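Local structure of putative major capsid protein (Cafeteriavirus-dependent mavirus, 6G44) at residues A110-M114 and L206-T211; Q43-V48 and I59-L65; E315-H319 and F456-E460; N298-L304 and T464-L470. The protein probably builds the outer protein shell of the virophage particle, as a double jelly-roll subunit found here in an assembly of three chains. All coordinates share one frame; numbering follows the deposited sequence. Where two conformers were deposited one is given.

Contact 1 of 4, residues A110-M114 and L206-T211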
loop_
_atom_site.group_PDB
_atom_site.type_symbol
_atom_site.label_atom_id
_atom_site.label_comp_id
_atom_site.label_asym_id
_atom_site.label_seq_id
_atom_site.Cartn_x
_atom_site.Cartn_y
_atom_site.Cartn_z
ATOM N N ALA C 110 -17.003 -6.761 28.332
ATOM C CA ALA C 110 -16.840 -5.412 28.837
ATOM C C ALA C 110 -18.209 -4.791 29.032
ATOM O O ALA C 110 -19.155 -5.046 28.261
ATOM C CB ALA C 110 -16.007 -4.597 27.856
ATOM N N VAL C 111 -18.316 -3.980 30.086
ATOM C CA VAL C 111 -19.494 -3.177 30.321
ATOM C C VAL C 111 -19.066 -1.724 30.434
ATOM O O VAL C 111 -18.204 -1.383 31.239
ATOM C CB VAL C 111 -20.262 -3.598 31.594
ATOM C CG1 VAL C 111 -21.480 -2.716 31.780
ATOM C CG2 VAL C 111 -20.662 -5.062 31.496
ATOM N N ILE C 112 -19.648 -0.877 29.594
ATOM C CA ILE C 112 -19.426 0.558 29.674
ATOM C C ILE C 112 -20.710 1.225 30.164
ATOM O O ILE C 112 -21.791 0.908 29.687
ATOM C CB ILE C 112 -18.942 1.135 28.321
ATOM C CG1 ILE C 112 -17.584 0.509 27.969
ATOM C CG2 ILE C 112 -18.849 2.669 28.402
ATOM C CD1 ILE C 112 -16.986 0.962 26.638
ATOM N N ASN C 113 -20.562 2.099 31.159
ATOM C CA ASN C 113 -21.656 2.905 31.699
ATOM C C ASN C 113 -21.408 4.359 31.336
ATOM O O ASN C 113 -20.381 4.940 31.720
ATOM C CB ASN C 113 -21.712 2.705 33.215
ATOM C CG ASN C 113 -22.862 3.444 33.878
ATOM O OD1 ASN C 113 -23.232 4.539 33.483
ATOM N ND2 ASN C 113 -23.396 2.850 34.942
ATOM N N MET C 114 -22.314 4.925 30.567
ATOM C CA MET C 114 -22.356 6.366 30.319
ATOM C C MET C 114 -23.659 6.925 30.900
ATOM O O MET C 114 -24.745 6.609 30.422
ATOM C CB MET C 114 -22.233 6.657 28.825
ATOM C CG MET C 114 -20.873 6.260 28.276
ATOM S SD MET C 114 -20.748 6.789 26.541
ATOM C CE MET C 114 -19.036 6.329 26.199
ATOM N N LEU C 206 -9.810 0.286 22.816
ATOM C CA LEU C 206 -10.812 -0.670 23.283
ATOM C C LEU C 206 -11.916 -0.853 22.254
ATOM O O LEU C 206 -12.516 0.145 21.842
ATOM C CB LEU C 206 -11.432 -0.163 24.585
ATOM C CG LEU C 206 -12.522 -1.031 25.211
ATOM C CD1 LEU C 206 -12.077 -2.446 25.500
ATOM C CD2 LEU C 206 -13.015 -0.358 26.497
ATOM N N VAL C 207 -12.212 -2.115 21.883
ATOM C CA VAL C 207 -13.287 -2.458 20.959
ATOM C C VAL C 207 -14.480 -2.940 21.771
ATOM O O VAL C 207 -14.619 -4.131 22.084
ATOM C CB VAL C 207 -12.805 -3.526 19.959
ATOM C CG1 VAL C 207 -13.902 -3.969 19.009
ATOM C CG2 VAL C 207 -11.611 -2.970 19.194
ATOM N N ALA C 208 -15.313 -1.986 22.169
ATOM C CA ALA C 208 -16.472 -2.268 23.053
ATOM C C ALA C 208 -17.508 -1.203 22.853
ATOM O O ALA C 208 -17.184 -0.029 22.971
ATOM C CB ALA C 208 -16.030 -2.321 24.505
ATOM N N ASN C 209 -18.753 -1.580 22.588
ATOM C CA ASN C 209 -19.800 -0.557 22.397
ATOM C C ASN C 209 -19.852 0.414 23.611
ATOM O O ASN C 209 -19.758 -0.059 24.752
ATOM C CB ASN C 209 -21.164 -1.211 22.215
ATOM C CG ASN C 209 -21.264 -2.056 20.942
ATOM O OD1 ASN C 209 -20.421 -2.931 20.700
ATOM N ND2 ASN C 209 -22.297 -1.815 20.147
ATOM N N PRO C 210 -19.952 1.732 23.406
ATOM C CA PRO C 210 -20.158 2.449 22.141
ATOM C C PRO C 210 -18.888 3.085 21.556
ATOM O O PRO C 210 -18.996 4.070 20.800
ATOM C CB PRO C 210 -21.126 3.546 22.570
ATOM C CG PRO C 210 -20.586 3.919 23.924
ATOM C CD PRO C 210 -20.103 2.647 24.556
ATOM N N THR C 211 -17.709 2.541 21.840
ATOM C CA THR C 211 -16.478 3.192 21.378
ATOM C C THR C 211 -16.436 3.235 19.865
ATOM O O THR C 211 -16.972 2.389 19.158
ATOM C CB THR C 211 -15.174 2.552 21.895
ATOM O OG1 THR C 211 -14.975 1.278 21.278
ATOM C CG2 THR C 211 -15.139 2.449 23.426
#
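Ile112 of strand 110-114 drives its side chain into the bend of loop 206-211, and most of the contact is apolar groups gathered around it. Its two branches share the work. With CG1 anti to the carbonyl carbon (chi1 -63°) and the chain extended beyond, CD1 goes deepest, lying 4.0 Å from Ala208 CB and close also to Thr211 CG2 and Leu206 CD2. The other branch, CG2, lies 4.0 Å from Pro210 CD. Strand alternation sends Ala110 and Met114 to the same side. The small Ala110 suits a place where CB meets Ala208 CB at 4.1 Å, whereas the long, unbranched Met114 bridges a wider gap, its CE reaching Pro210 CG at 3.7 Å.

Aliphatic carbon also meets backbone oxygen: Ile112 CD1 is 3.5 Å from Asn209 O, a van der Waals contact.

The hydrogen bonds of the loop serve its own shape. Thr211 N donates to Ala208 O over 2.9 Å, closing a type VI turn around Asn209 and Pro210, which are joined by a cis peptide. The hydroxyl OG1 of Thr211 lies 2.8 Å from Leu206 O and close to Ala208 O as well, so threonine gives the loop a polar atom inside and leaves a methyl for Ile112. Asn209 turns elsewhere, its ND2 bonding Pro291 O in strand 286-305.

With every touching residue buried, the chemistry implies that loop and strand are held by fit between apolar shapes, helped by the backbone bond of the turn and probably by the threonine hydroxyl.

Contact 2 of 4, residues Q43-V48 and I59-L65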
loop_
_atom_site.group_PDB
_atom_site.type_symbol
_atom_site.label_atom_id
_atom_site.label_comp_id
_atom_site.label_asym_id
_atom_site.label_seq_id
_atom_site.Cartn_x
_atom_site.Cartn_y
_atom_site.Cartn_z
ATOM N N GLN C 43 -6.145 12.437 29.445
ATOM C CA GLN C 43 -6.304 11.726 30.721
ATOM C C GLN C 43 -5.607 10.376 30.709
ATOM O O GLN C 43 -5.743 9.603 29.755
ATOM C CB GLN C 43 -7.781 11.522 31.023
ATOM C CG GLN C 43 -8.635 12.795 31.036
ATOM C CD GLN C 43 -8.168 13.772 32.085
ATOM O OE1 GLN C 43 -8.223 13.464 33.280
ATOM N NE2 GLN C 43 -7.678 14.946 31.657
ATOM N N THR C 44 -4.881 10.088 31.784
ATOM C CA THR C 44 -4.392 8.763 32.094
ATOM C C THR C 44 -5.126 8.329 33.359
ATOM O O THR C 44 -4.892 8.914 34.439
ATOM C CB THR C 44 -2.874 8.743 32.296
ATOM O OG1 THR C 44 -2.229 9.043 31.038
ATOM C CG2 THR C 44 -2.393 7.362 32.747
ATOM N N ILE C 45 -6.010 7.346 33.225
ATOM C CA ILE C 45 -6.971 6.998 34.285
ATOM C C ILE C 45 -6.586 5.661 34.880
ATOM O O ILE C 45 -6.527 4.655 34.178
ATOM C CB ILE C 45 -8.399 6.937 33.733
ATOM C CG1 ILE C 45 -8.738 8.289 33.082
ATOM C CG2 ILE C 45 -9.421 6.599 34.825
ATOM C CD1 ILE C 45 -10.016 8.294 32.331
ATOM N N GLN C 46 -6.384 5.668 36.193
ATOM C CA GLN C 46 -6.049 4.469 36.942
ATOM C C GLN C 46 -7.339 3.720 37.277
ATOM O O GLN C 46 -8.379 4.324 37.403
ATOM C CB GLN C 46 -5.328 4.848 38.246
ATOM C CG GLN C 46 -4.159 5.828 38.103
ATOM C CD GLN C 46 -2.932 5.188 37.487
ATOM O OE1 GLN C 46 -2.585 4.059 37.842
ATOM N NE2 GLN C 46 -2.250 5.907 36.565
ATOM N N PRO C 47 -7.260 2.390 37.439
ATOM C CA PRO C 47 -8.444 1.649 37.870
ATOM C C PRO C 47 -8.755 1.952 39.356
ATOM O O PRO C 47 -7.919 2.507 40.067
ATOM C CB PRO C 47 -8.045 0.197 37.677
ATOM C CG PRO C 47 -6.598 0.181 37.655
ATOM C CD PRO C 47 -6.108 1.510 37.216
ATOM N N VAL C 48 -9.945 1.562 39.764
ATOM C CA VAL C 48 -10.416 1.882 41.135
ATOM C C VAL C 48 -9.627 1.151 42.214
ATOM O O VAL C 48 -9.598 1.626 43.364
ATOM C CB VAL C 48 -11.895 1.599 41.317
ATOM C CG1 VAL C 48 -12.733 2.488 40.416
ATOM C CG2 VAL C 48 -12.208 0.119 41.162
ATOM N N ILE C 59 -11.477 -5.596 36.298
ATOM C CA ILE C 59 -10.794 -4.316 36.364
ATOM C C ILE C 59 -11.825 -3.249 36.058
ATOM O O ILE C 59 -12.554 -3.384 35.103
ATOM C CB ILE C 59 -9.659 -4.249 35.312
ATOM C CG1 ILE C 59 -8.583 -5.313 35.607
ATOM C CG2 ILE C 59 -9.049 -2.840 35.265
ATOM C CD1 ILE C 59 -7.798 -5.746 34.361
ATOM N N THR C 60 -11.931 -2.232 36.919
ATOM C CA THR C 60 -12.918 -1.184 36.770
ATOM C C THR C 60 -12.275 0.184 36.755
ATOM O O THR C 60 -11.479 0.544 37.640
ATOM C CB THR C 60 -13.953 -1.243 37.911
ATOM O OG1 THR C 60 -14.682 -2.464 37.804
ATOM C CG2 THR C 60 -14.924 -0.062 37.819
ATOM N N PHE C 61 -12.642 0.955 35.726
ATOM C CA PHE C 61 -12.348 2.383 35.677
ATOM C C PHE C 61 -13.629 3.132 35.997
ATOM O O PHE C 61 -14.700 2.815 35.474
ATOM C CB PHE C 61 -11.809 2.801 34.292
ATOM C CG PHE C 61 -10.568 2.074 33.899
ATOM C CD1 PHE C 61 -9.328 2.484 34.327
ATOM C CD2 PHE C 61 -10.661 0.909 33.144
ATOM C CE1 PHE C 61 -8.195 1.780 34.005
ATOM C CE2 PHE C 61 -9.533 0.200 32.822
ATOM C CZ PHE C 61 -8.294 0.635 33.249
ATOM N N ASN C 62 -13.522 4.123 36.890
ATOM C CA ASN C 62 -14.698 4.910 37.293
ATOM C C ASN C 62 -14.201 6.328 37.389
ATOM O O ASN C 62 -13.528 6.706 38.332
ATOM C CB ASN C 62 -15.254 4.391 38.631
ATOM C CG ASN C 62 -16.501 5.123 39.074
ATOM O OD1 ASN C 62 -16.712 6.274 38.740
ATOM N ND2 ASN C 62 -17.341 4.440 39.852
ATOM N N GLN C 63 -14.506 7.107 36.360
ATOM C CA GLN C 63 -13.964 8.452 36.257
ATOM C C GLN C 63 -14.919 9.364 35.492
ATOM O O GLN C 63 -14.856 9.478 34.264
ATOM C CB GLN C 63 -12.571 8.449 35.612
ATOM C CG GLN C 63 -11.947 9.838 35.553
ATOM C CD GLN C 63 -11.801 10.411 36.947
ATOM O OE1 GLN C 63 -10.950 9.957 37.713
ATOM N NE2 GLN C 63 -12.627 11.402 37.290
ATOM N N PRO C 64 -15.801 10.071 36.211
ATOM C CA PRO C 64 -16.567 11.116 35.553
ATOM C C PRO C 64 -15.650 12.115 34.810
ATOM O O PRO C 64 -14.587 12.491 35.339
ATOM C CB PRO C 64 -17.288 11.788 36.725
ATOM C CG PRO C 64 -17.421 10.689 37.739
ATOM C CD PRO C 64 -16.105 9.998 37.670
ATOM N N LEU C 65 -16.094 12.546 33.622
ATOM C CA LEU C 65 -15.331 13.475 32.801
ATOM C C LEU C 65 -16.273 14.514 32.253
ATOM O O LEU C 65 -17.287 14.214 31.665
ATOM C CB LEU C 65 -14.607 12.740 31.655
ATOM C CG LEU C 65 -13.448 11.820 32.028
ATOM C CD1 LEU C 65 -12.999 11.046 30.777
ATOM C CD2 LEU C 65 -12.299 12.527 32.679
HETATM O O HOH W 1 -10.991 4.745 38.015
#
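Pro47 lies alongside Phe61, both side chains pointing the same way, with Pro47 CD 3.8 Å from Phe61 CE1. This is the dense part of the contact. The same ring carbon also approaches backbone, Phe61 CE1 standing 3.3 Å from Ile45 O. Ile45 fills the next place: with CG1 beside the backbone N (chi1 -57°), CG2 is left anti to that N and meets Gln63 CB at 3.7 Å. Isoleucine suits this spot because its short branch meets Gln63 and Phe61 while the longer one carries CD1 toward Leu65. Gln43 and Leu65 run past each other in opposite directions, and the Gln43 amide bonds back to Thr41 O. One direct backbone bond fixes the far end, Val48 N to Thr60 O at 2.8 Å.

On the solvent side Val48 and Asn62 are exposed; they still touch, Val48 CG1 to Asn62 CB at 3.6 Å, but water 1 does the bridging between backbones, accepting from Asn62 N and donating to Gln46 O.

The segments run 134° apart and pair with different partners, strand 43-45 with 258-273 and strand 58-66 with 222-235. Antiparallel strands that lie near each other yet pair with different partners fit the jelly-roll sandwich expected of this double jelly-roll capsid protein.

Contact 3 of 4, residues E315-H319 and F456-E460. With SO4 (sulfate ion), chain B.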
loop_
_atom_site.group_PDB
_atom_site.type_symbol
_atom_site.label_atom_id
_atom_site.label_comp_id
_atom_site.label_asym_id
_atom_site.label_seq_id
_atom_site.Cartn_x
_atom_site.Cartn_y
_atom_site.Cartn_z
ATOM N N GLU C 315 -9.426 -35.767 -1.338
ATOM C CA GLU C 315 -9.642 -36.891 -0.427
ATOM C C GLU C 315 -9.720 -36.498 1.037
ATOM O O GLU C 315 -10.052 -37.328 1.860
ATOM C CB GLU C 315 -8.573 -37.976 -0.607
ATOM C CG GLU C 315 -8.711 -38.727 -1.932
ATOM C CD GLU C 315 -7.699 -39.851 -2.116
ATOM O OE1 GLU C 315 -7.080 -40.339 -1.121
ATOM O OE2 GLU C 315 -7.532 -40.274 -3.289
ATOM N N ARG C 316 -9.404 -35.248 1.402
ATOM C CA ARG C 316 -9.534 -34.851 2.810
ATOM C C ARG C 316 -10.988 -35.076 3.259
ATOM O O ARG C 316 -11.946 -34.824 2.486
ATOM C CB ARG C 316 -9.150 -33.383 2.991
ATOM C CG ARG C 316 -7.676 -33.099 2.738
ATOM C CD ARG C 316 -7.348 -31.621 2.949
ATOM N NE ARG C 316 -7.426 -31.274 4.352
ATOM C CZ ARG C 316 -7.062 -30.096 4.852
ATOM N NH1 ARG C 316 -6.734 -29.105 4.020
ATOM N NH2 ARG C 316 -7.108 -29.885 6.166
ATOM N N ASN C 317 -11.157 -35.551 4.488
ATOM C CA ASN C 317 -12.502 -35.828 4.998
ATOM C C ASN C 317 -13.342 -34.556 4.995
ATOM O O ASN C 317 -12.868 -33.523 5.447
ATOM C CB ASN C 317 -12.456 -36.387 6.403
ATOM C CG ASN C 317 -11.756 -37.726 6.475
ATOM O OD1 ASN C 317 -10.553 -37.815 6.718
ATOM N ND2 ASN C 317 -12.524 -38.791 6.243
ATOM N N LYS C 318 -14.556 -34.637 4.459
ATOM C CA LYS C 318 -15.459 -33.498 4.351
ATOM C C LYS C 318 -16.432 -33.583 5.501
ATOM O O LYS C 318 -17.379 -34.377 5.445
ATOM C CB LYS C 318 -16.202 -33.501 3.013
ATOM C CG LYS C 318 -15.287 -33.495 1.795
ATOM C CD LYS C 318 -16.074 -33.379 0.493
ATOM C CE LYS C 318 -15.489 -34.179 -0.653
ATOM N NZ LYS C 318 -14.124 -33.761 -1.086
ATOM N N HIS C 319 -16.178 -32.803 6.545
ATOM C CA HIS C 319 -17.023 -32.730 7.737
ATOM C C HIS C 319 -18.164 -31.762 7.507
ATOM O O HIS C 319 -18.002 -30.757 6.823
ATOM C CB HIS C 319 -16.203 -32.266 8.921
ATOM C CG HIS C 319 -15.075 -33.181 9.240
ATOM N ND1 HIS C 319 -15.290 -34.443 9.751
ATOM C CD2 HIS C 319 -13.739 -33.053 9.071
ATOM C CE1 HIS C 319 -14.121 -35.040 9.912
ATOM N NE2 HIS C 319 -13.164 -34.225 9.501
ATOM N N PHE C 456 -16.532 -28.654 5.654
ATOM C CA PHE C 456 -15.202 -28.153 5.971
ATOM C C PHE C 456 -14.192 -29.246 6.172
ATOM O O PHE C 456 -14.533 -30.399 6.468
ATOM C CB PHE C 456 -15.252 -27.243 7.207
ATOM C CG PHE C 456 -15.794 -27.925 8.441
ATOM C CD1 PHE C 456 -17.167 -27.945 8.681
ATOM C CD2 PHE C 456 -14.947 -28.549 9.338
ATOM C CE1 PHE C 456 -17.663 -28.575 9.828
ATOM C CE2 PHE C 456 -15.434 -29.165 10.485
ATOM C CZ PHE C 456 -16.800 -29.191 10.700
ATOM N N VAL C 457 -12.935 -28.856 6.028
ATOM C CA VAL C 457 -11.799 -29.749 6.258
ATOM C C VAL C 457 -10.971 -29.266 7.457
ATOM O O VAL C 457 -10.864 -28.057 7.732
ATOM C CB VAL C 457 -10.899 -29.879 5.008
ATOM C CG1 VAL C 457 -11.649 -30.531 3.859
ATOM C CG2 VAL C 457 -10.325 -28.530 4.566
ATOM N N THR C 458 -10.374 -30.228 8.158
ATOM C CA THR C 458 -9.663 -29.969 9.405
ATOM C C THR C 458 -8.235 -30.504 9.317
ATOM O O THR C 458 -7.954 -31.435 8.539
ATOM C CB THR C 458 -10.390 -30.646 10.572
ATOM O OG1 THR C 458 -10.504 -32.036 10.272
ATOM C CG2 THR C 458 -11.785 -30.059 10.777
ATOM N N PRO C 459 -7.311 -29.931 10.092
ATOM C CA PRO C 459 -5.900 -30.289 9.980
ATOM C C PRO C 459 -5.417 -31.498 10.783
ATOM O O PRO C 459 -4.218 -31.803 10.724
ATOM C CB PRO C 459 -5.213 -29.027 10.462
ATOM C CG PRO C 459 -6.126 -28.527 11.522
ATOM C CD PRO C 459 -7.498 -28.767 10.984
ATOM N N GLU C 460 -6.285 -32.185 11.513
ATOM C CA GLU C 460 -5.815 -33.299 12.343
ATOM C C GLU C 460 -5.325 -34.494 11.512
ATOM O O GLU C 460 -5.803 -34.764 10.415
ATOM C CB GLU C 460 -6.894 -33.743 13.336
ATOM C CG GLU C 460 -7.011 -32.850 14.565
ATOM C CD GLU C 460 -7.650 -31.511 14.269
ATOM O OE1 GLU C 460 -8.510 -31.447 13.378
ATOM O OE2 GLU C 460 -7.308 -30.538 14.959
HETATM S S SO4 B . -15.410 -38.339 3.812
HETATM O O1 SO4 B . -14.427 -39.302 3.274
HETATM O O2 SO4 B . -16.794 -38.848 3.704
HETATM O O3 SO4 B . -15.123 -38.182 5.254
HETATM O O4 SO4 B . -15.321 -37.066 3.030
HETATM O O HOH W 2 -8.221 -33.200 6.357
HETATM O O HOH W 3 -10.863 -32.908 7.215
#
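His319 and Phe456 make the hydrogen-bonded antiparallel pair where edge strand 319-328 begins and strand 448-457 ends, in a four-stranded sheet of the second half of the chain. His319 N reaches Phe456 O at 2.9 Å and Phe456 N reaches His319 O at 2.8 Å. The Phe456 side chain, with CG between its backbone N and carbonyl carbon (chi1 59°), brings one ring face under His319 CB, 3.8 Å from the ring centroid in a CH-pi contact.

Beyond this pair the chains part, and water and arginine take over. Water 3 joins Asn317 O to Thr458 N. Arg316, bent at chi3, lays a guanidinium face over Val457, CZ 3.6 Å from CG2. Its NH2 then bonds Thr458 O at 3.0 Å; the oxygen lies in the guanidinium plane, but the donor stands above the carbonyl plane. Water 2 links Arg316 NE to that same oxygen, which also accepts from Asn305 ND2, while NH1 goes to Gly396 O. On the outer side a sulfate accepts from Asn317 ND2, Lys318 N and Lys307 NZ.

Arginine suits this buried place because it offers a flat surface for valine and donors at its rim. Spreading its charge over carbonyl oxygens and water probably lowers the cost of burial, and three donors on Thr458 O would hold the chain firmly just beyond the end of the strand.

Contact 4 of 4, residues N298-L304 and T464-L470; sequences NISSMCL and TGAHYKL. With SO4 (sulfate ion), chain D.
Met302 and His467 pair across two antiparallel strands, the methionine sulfur over one face of the imidazole, SD 4.0 Å from the ring centroid. CG anti to the backbone N (chi1 180°) and a bend at chi2 carry the chain across to the neighbouring strand, so that CE ends 3.4 Å from Gly465 C. Flexible methionine can follow that path, and Gly465, lacking a side chain, lets Met302 CE and Leu304 CD2 settle close to the backbone. On the other sheet face Cys303 CB meets Tyr468 CD1 at 4.1 Å, and Ile299 CG2 meets Leu470 CB at the same spacing.

Backbone bonds set these positions. Ile299 with Leu470, Ser301 with Tyr468, and Cys303 with Ala466 are hydrogen-bonded pairs, each exchanging two bonds; examples are Leu470 N to Ile299 O at 2.8 Å and Cys303 N to Ala466 O at 2.9 Å. A sulfate takes His467 N at 2.9 Å to its O1. His467 ND1 also points to sulfate O2, at a doubtful, very short distance, and Thr343 OG1 also hydrogen-bonds the ion. Tyr468 OH bonds Glu460 OE2.

Strand 464-482 thus runs between 286-305 and 334-341, to which Lys469 is tied through Ser340. The face bearing Cys303, Tyr468 and Leu470 packs on strands 319-328 and 448-457, sheet against sheet as in a jelly roll, while Met302, Leu304 and His467 occupy the more exposed face.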
loop_
_atom_site.group_PDB
_atom_site.type_symbol
_atom_site.label_atom_id
_atom_site.label_comp_id
_atom_site.label_asym_id
_atom_site.label_seq_id
_atom_site.Cartn_x
_atom_site.Cartn_y
_atom_site.Cartn_z
ATOM N N ASN C 298 -24.713 -21.742 17.346
ATOM C CA ASN C 298 -23.520 -22.550 17.290
ATOM C C ASN C 298 -23.885 -24.017 17.416
ATOM O O ASN C 298 -24.958 -24.360 17.922
ATOM C CB ASN C 298 -22.507 -22.129 18.355
ATOM C CG ASN C 298 -22.980 -22.406 19.752
ATOM O OD1 ASN C 298 -22.667 -23.450 20.319
ATOM N ND2 ASN C 298 -23.761 -21.493 20.303
ATOM N N ILE C 299 -23.013 -24.868 16.898
ATOM C CA ILE C 299 -23.145 -26.317 17.046
ATOM C C ILE C 299 -21.777 -26.928 16.870
ATOM O O ILE C 299 -20.950 -26.381 16.116
ATOM C CB ILE C 299 -24.176 -26.899 16.062
ATOM C CG1 ILE C 299 -24.558 -28.333 16.486
ATOM C CG2 ILE C 299 -23.691 -26.831 14.619
ATOM C CD1 ILE C 299 -25.808 -28.827 15.825
ATOM N N SER C 300 -21.509 -28.030 17.562
ATOM C CA SER C 300 -20.197 -28.663 17.496
ATOM C C SER C 300 -20.292 -30.153 17.217
ATOM O O SER C 300 -21.358 -30.753 17.347
ATOM C CB SER C 300 -19.427 -28.412 18.790
ATOM O OG SER C 300 -20.036 -29.086 19.878
ATOM N N SER C 301 -19.168 -30.730 16.809
ATOM C CA SER C 301 -19.023 -32.178 16.690
ATOM C C SER C 301 -17.565 -32.561 16.891
ATOM O O SER C 301 -16.642 -31.725 16.801
ATOM C CB SER C 301 -19.522 -32.688 15.346
ATOM O OG SER C 301 -18.649 -32.296 14.284
ATOM N N MET C 302 -17.367 -33.843 17.185
ATOM C CA MET C 302 -16.052 -34.437 17.174
ATOM C C MET C 302 -15.786 -34.813 15.732
ATOM O O MET C 302 -16.479 -35.653 15.172
ATOM C CB MET C 302 -16.007 -35.696 18.076
ATOM C CG MET C 302 -14.647 -36.401 18.116
ATOM S SD MET C 302 -13.355 -35.342 18.786
ATOM C CE MET C 302 -11.953 -36.446 18.848
ATOM N N CYS C 303 -14.765 -34.184 15.141
ATOM C CA CYS C 303 -14.397 -34.404 13.751
ATOM C C CYS C 303 -13.192 -35.330 13.663
ATOM O O CYS C 303 -12.115 -34.983 14.139
ATOM C CB CYS C 303 -14.076 -33.048 13.093
ATOM S SG CYS C 303 -15.540 -32.020 12.872
ATOM N N LEU C 304 -13.391 -36.512 13.061
ATOM C CA LEU C 304 -12.347 -37.545 12.959
ATOM C C LEU C 304 -11.864 -37.592 11.540
ATOM O O LEU C 304 -12.675 -37.728 10.623
ATOM C CB LEU C 304 -12.919 -38.938 13.313
ATOM C CG LEU C 304 -13.544 -39.139 14.693
ATOM C CD1 LEU C 304 -13.989 -40.595 14.836
ATOM C CD2 LEU C 304 -12.588 -38.756 15.803
ATOM N N THR C 464 -6.912 -39.531 14.045
ATOM C CA THR C 464 -7.124 -38.657 15.188
ATOM C C THR C 464 -8.279 -37.712 14.841
ATOM O O THR C 464 -8.740 -37.641 13.704
ATOM C CB THR C 464 -5.874 -37.830 15.548
ATOM O OG1 THR C 464 -5.679 -36.776 14.577
ATOM C CG2 THR C 464 -4.616 -38.695 15.587
ATOM N N GLY C 465 -8.720 -36.988 15.848
ATOM C CA GLY C 465 -9.763 -36.001 15.668
ATOM C C GLY C 465 -9.726 -34.954 16.739
ATOM O O GLY C 465 -8.881 -34.985 17.636
ATOM N N ALA C 466 -10.671 -34.019 16.637
ATOM C CA ALA C 466 -10.780 -32.920 17.578
ATOM C C ALA C 466 -12.137 -32.283 17.403
ATOM O O ALA C 466 -12.781 -32.480 16.387
ATOM C CB ALA C 466 -9.700 -31.895 17.358
ATOM N N HIS C 467 -12.588 -31.575 18.428
ATOM C CA HIS C 467 -13.876 -30.909 18.390
ATOM C C HIS C 467 -13.793 -29.582 17.640
ATOM O O HIS C 467 -12.885 -28.796 17.913
ATOM C CB HIS C 467 -14.409 -30.644 19.803
ATOM C CG HIS C 467 -15.028 -31.842 20.453
ATOM N ND1 HIS C 467 -14.316 -32.696 21.262
ATOM C CD2 HIS C 467 -16.292 -32.325 20.410
ATOM C CE1 HIS C 467 -15.115 -33.657 21.694
ATOM N NE2 HIS C 467 -16.321 -33.452 21.202
ATOM N N TYR C 468 -14.762 -29.363 16.746
ATOM C CA TYR C 468 -14.920 -28.113 15.975
ATOM C C TYR C 468 -16.309 -27.552 16.189
ATOM O O TYR C 468 -17.289 -28.306 16.311
ATOM C CB TYR C 468 -14.650 -28.315 14.455
ATOM C CG TYR C 468 -13.161 -28.406 14.202
ATOM C CD1 TYR C 468 -12.472 -29.574 14.479
ATOM C CD2 TYR C 468 -12.423 -27.294 13.783
ATOM C CE1 TYR C 468 -11.099 -29.654 14.332
ATOM C CE2 TYR C 468 -11.050 -27.364 13.620
ATOM C CZ TYR C 468 -10.397 -28.545 13.906
ATOM O OH TYR C 468 -9.055 -28.571 13.762
ATOM N N LYS C 469 -16.385 -26.222 16.237
ATOM C CA LYS C 469 -17.629 -25.512 16.486
ATOM C C LYS C 469 -17.953 -24.579 15.318
ATOM O O LYS C 469 -17.192 -23.660 15.020
ATOM C CB LYS C 469 -17.537 -24.722 17.776
ATOM C CG LYS C 469 -18.793 -23.967 18.146
ATOM C CD LYS C 469 -18.593 -23.089 19.374
ATOM C CE LYS C 469 -18.601 -23.894 20.653
ATOM N NZ LYS C 469 -18.654 -23.011 21.848
ATOM N N LEU C 470 -19.092 -24.810 14.692
ATOM C CA LEU C 470 -19.672 -23.892 13.692
ATOM C C LEU C 470 -20.342 -22.754 14.448
ATOM O O LEU C 470 -21.171 -22.994 15.328
ATOM C CB LEU C 470 -20.685 -24.622 12.802
ATOM C CG LEU C 470 -21.603 -23.772 11.928
ATOM C CD1 LEU C 470 -20.829 -22.861 10.967
ATOM C CD2 LEU C 470 -22.598 -24.602 11.149
HETATM S S SO4 D . -11.127 -31.609 21.905
HETATM O O1 SO4 D . -10.643 -31.855 20.549
HETATM O O2 SO4 D . -12.054 -32.685 22.326
HETATM O O3 SO4 D . -11.863 -30.315 21.973
HETATM O O4 SO4 D . -9.948 -31.543 22.796
#

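In the fold
From the N terminus, contact 2 comes first, closing a short loop across the ten residues between 43-48 and 59-65. Contact 1 follows, bringing 110-114 against the loop after strand 195-205 across 91 intervening residues. Both involve the same curled sheet, with centres about 13 Å apart. Contact 4 then opens at 298-304, and contact 3 opens and closes before 464-470 completes it, so these two nest and none cross. They also touch, Thr458 CG2 lying 3.6 Å from Tyr468 CE1, and together join the two sheets of the second half. Contacts 2 and 3 lie on opposite sides of the chain's centre, about 48 Å between their centres.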